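Local coordinates for transferrin binding protein B (Actinobacillus suis, PDB 3PQU) that probably binds host transferrin at the outer surface of the bacterial cell as a lipoprotein receptor for iron acquisition, at residues K240-S245 with Y264-D269. Sequence-based numbering, arbitrary orientation.
Sequences KKLTGS and YSIEAD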
ATOM      1  N   LYS A 240       3.827  -1.322  18.145  1.00 26.88           N
ATOM      2  CA  LYS A 240       3.476  -0.494  16.993  1.00 28.39           C
ATOM      3  C   LYS A 240       4.449   0.663  16.766  1.00 27.99           C
ATOM      4  O   LYS A 240       4.026   1.786  16.456  1.00 20.70           O
ATOM      5  CB  LYS A 240       2.077   0.088  17.183  1.00 29.95           C
ATOM      6  CG  LYS A 240       0.965  -0.949  17.280  1.00 33.27           C
ATOM      7  CD  LYS A 240       0.917  -1.808  16.031  1.00 45.98           C
ATOM      8  CE  LYS A 240      -0.304  -2.722  16.014  1.00 45.70           C
ATOM      9  NZ  LYS A 240      -0.269  -3.641  14.836  1.00 27.79           N
ATOM     10  N   LYS A 241       5.741   0.404  16.928  1.00 22.35           N
ATOM     11  CA  LYS A 241       6.756   1.454  16.760  1.00 26.88           C
ATOM     12  C   LYS A 241       7.956   0.879  16.036  1.00 19.28           C
ATOM     13  O   LYS A 241       8.116  -0.328  15.980  1.00 21.04           O
ATOM     14  CB  LYS A 241       7.241   1.977  18.122  1.00 25.14           C
ATOM     15  CG  LYS A 241       6.238   2.774  18.929  1.00 52.93           C
ATOM     16  CD  LYS A 241       6.867   3.261  20.233  1.00 54.10           C
ATOM     17  CE  LYS A 241       5.963   4.257  20.953  1.00 66.78           C
ATOM     18  NZ  LYS A 241       5.719   5.500  20.154  1.00 63.26           N
ATOM     19  N   LEU A 242       8.824   1.751  15.534  1.00 20.25           N
ATOM     20  CA  LEU A 242      10.077   1.309  14.957  1.00 22.18           C
ATOM     21  C   LEU A 242      11.115   2.412  15.026  1.00 25.92           C
ATOM     22  O   LEU A 242      10.781   3.599  15.083  1.00 23.72           O
ATOM     23  CB  LEU A 242       9.869   0.900  13.488  1.00 19.75           C
ATOM     24  CG  LEU A 242       9.523   2.002  12.478  1.00 21.39           C
ATOM     25  CD1 LEU A 242      10.760   2.762  12.004  1.00 23.06           C
ATOM     26  CD2 LEU A 242       8.793   1.395  11.278  1.00 19.43           C
ATOM     27  N   THR A 243      12.377   2.015  14.974  1.00 19.97           N
ATOM     28  CA  THR A 243      13.465   2.967  14.871  1.00 21.02           C
ATOM     29  C   THR A 243      14.384   2.506  13.753  1.00 18.37           C
ATOM     30  O   THR A 243      14.240   1.398  13.229  1.00 20.82           O
ATOM     31  CB  THR A 243      14.285   3.044  16.175  1.00 23.57           C
ATOM     32  OG1 THR A 243      14.892   1.771  16.428  1.00 25.15           O
ATOM     33  CG2 THR A 243      13.409   3.463  17.371  1.00 22.91           C
ATOM     34  N   GLY A 244      15.343   3.346  13.388  1.00 21.74           N
ATOM     35  CA  GLY A 244      16.303   2.940  12.383  1.00 15.89           C
ATOM     36  C   GLY A 244      17.430   3.929  12.205  1.00 26.00           C
ATOM     37  O   GLY A 244      17.457   4.990  12.836  1.00 15.12           O
ATOM     38  N   SER A 245      18.344   3.581  11.311  1.00 20.25           N
ATOM     39  CA  SER A 245      19.547   4.365  11.066  1.00 25.79           C
ATOM     40  C   SER A 245      19.870   4.346   9.575  1.00 26.08           C
ATOM     41  O   SER A 245      19.712   3.317   8.915  1.00 17.96           O
ATOM     42  CB  SER A 245      20.715   3.737  11.849  1.00 11.39           C
ATOM     43  OG  SER A 245      20.535   3.915  13.237  1.00 22.91           O
ATOM     44  N   TYR A 264      21.380   9.727   9.496  1.00 19.07           N
ATOM     45  CA  TYR A 264      20.036   9.904  10.069  1.00 16.19           C
ATOM     46  C   TYR A 264      19.663   8.827  11.077  1.00 22.62           C
ATOM     47  O   TYR A 264      20.087   7.669  10.949  1.00 20.52           O
ATOM     48  CB  TYR A 264      18.984   9.869   8.961  1.00 16.06           C
ATOM     49  CG  TYR A 264      18.811  11.136   8.176  1.00 25.56           C
ATOM     50  CD1 TYR A 264      18.100  12.219   8.703  1.00 17.97           C
ATOM     51  CD2 TYR A 264      19.330  11.246   6.886  1.00 11.88           C
ATOM     52  CE1 TYR A 264      17.948  13.390   7.969  1.00 14.21           C
ATOM     53  CE2 TYR A 264      19.176  12.380   6.156  1.00 15.89           C
ATOM     54  CZ  TYR A 264      18.479  13.456   6.690  1.00 18.15           C
ATOM     55  OH  TYR A 264      18.326  14.583   5.929  1.00 12.20           O
ATOM     56  N   SER A 265      18.866   9.220  12.068  1.00 12.21           N
ATOM     57  CA  SER A 265      18.138   8.285  12.936  1.00 18.63           C
ATOM     58  C   SER A 265      16.664   8.394  12.580  1.00 21.14           C
ATOM     59  O   SER A 265      16.165   9.474  12.282  1.00 18.43           O
ATOM     60  CB  SER A 265      18.282   8.629  14.448  1.00 16.64           C
ATOM     61  OG  SER A 265      19.617   8.495  14.905  1.00 41.03           O
ATOM     62  N   ILE A 266      15.933   7.300  12.683  1.00 20.38           N
ATOM     63  CA  ILE A 266      14.538   7.347  12.277  1.00 13.46           C
ATOM     64  C   ILE A 266      13.640   6.843  13.397  1.00 16.91           C
ATOM     65  O   ILE A 266      14.006   5.921  14.126  1.00 17.62           O
ATOM     66  CB  ILE A 266      14.340   6.501  10.997  1.00 21.60           C
ATOM     67  CG1 ILE A 266      14.949   7.231   9.795  1.00 24.07           C
ATOM     68  CG2 ILE A 266      12.877   6.178  10.788  1.00 14.36           C
ATOM     69  CD1 ILE A 266      14.842   6.470   8.510  1.00 37.47           C
ATOM     70  N   GLU A 267      12.479   7.471  13.571  1.00 15.15           N
ATOM     71  CA  GLU A 267      11.500   6.933  14.499  1.00 20.91           C
ATOM     72  C   GLU A 267      10.136   7.025  13.844  1.00 28.76           C
ATOM     73  O   GLU A 267       9.863   7.969  13.090  1.00 24.57           O
ATOM     74  CB  GLU A 267      11.542   7.651  15.870  1.00 25.33           C
ATOM     75  CG  GLU A 267      11.223   9.136  15.819  1.00 55.76           C
ATOM     76  CD  GLU A 267      11.207   9.779  17.201  1.00 75.58           C
ATOM     77  OE1 GLU A 267      11.824   9.210  18.129  1.00 80.95           O
ATOM     78  OE2 GLU A 267      10.580  10.851  17.357  1.00 71.67           O
ATOM     79  N   ALA A 268       9.284   6.033  14.097  1.00 19.36           N
ATOM     80  CA  ALA A 268       7.961   6.033  13.477  1.00 21.16           C
ATOM     81  C   ALA A 268       6.971   5.172  14.250  1.00 21.68           C
ATOM     82  O   ALA A 268       7.363   4.278  14.997  1.00 22.52           O
ATOM     83  CB  ALA A 268       8.052   5.590  11.991  1.00 12.68           C
ATOM     84  N   ASP A 269       5.693   5.487  14.093  1.00 18.38           N
ATOM     85  CA  ASP A 269       4.616   4.713  14.694  1.00 26.36           C
ATOM     86  C   ASP A 269       3.821   4.009  13.599  1.00 25.44           C
ATOM     87  O   ASP A 269       3.587   4.573  12.524  1.00 19.47           O
ATOM     88  CB  ASP A 269       3.666   5.617  15.495  1.00 30.59           C
ATOM     89  CG  ASP A 269       4.354   6.295  16.673  1.00 44.56           C
ATOM     90  OD1 ASP A 269       5.068   5.608  17.431  1.00 53.32           O
ATOM     91  OD2 ASP A 269       4.178   7.522  16.838  1.00 64.63           O
TER
HETATM   92  O   HOH W   1      20.425   5.633  15.443  1.00 45.31           O
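Leu242 and Gly244 exchange paired backbone hydrogen bonds with Ala268 and Ile266 as strands 241-245 and 264-269 run antiparallel, their axes approaching to 4.4 Å at 169°. Leu242 N meets Ala268 O at 3.0 Å, with the return bond from Ala268 N to Leu242 O; in the second pair Ile266 N reaches Gly244 O at 2.8 Å and Gly244 N bonds to Ile266 O. Thr243 and Glu267 form the non-hydrogen-bonded pair between them, and CA-H...O contacts accompany the ladder, the shortest from Thr243 CA to Ile266 O at 3.1 Å.

The two faces of this ladder divide the work. On the polar one, the chain of Lys241 runs alongside Asp269, both leaving the sheet on the same face; a bend at the end of the lysine chain (chi4 -62°) turns NZ back onto the syn side of Asp269 OD1, at 2.8 Å, in an exposed salt bridge. At the far end of that face a water spans the hydroxyls of Ser245 and Ser265, donating to Ser265 OG, which also bonds to Glu282. On the buried face, Leu242 leans across the strand boundary so that CG and CD1 both rest on the Ala268 methyl, CG 3.9 Å from Ala268 CB. CD1 also meets Ile266 CG2 at 4.2 Å, while Gly244 offers only backbone beside the isoleucine.

The contact is an antiparallel beta hairpin in the wall of the N-lobe barrel: strand 229-236 pairs with 241-249 and strand 274-281 with 260-271, and on the buried face Ile266 and Leu242 each reach past the neighbouring strand, to Phe233 and Phe275.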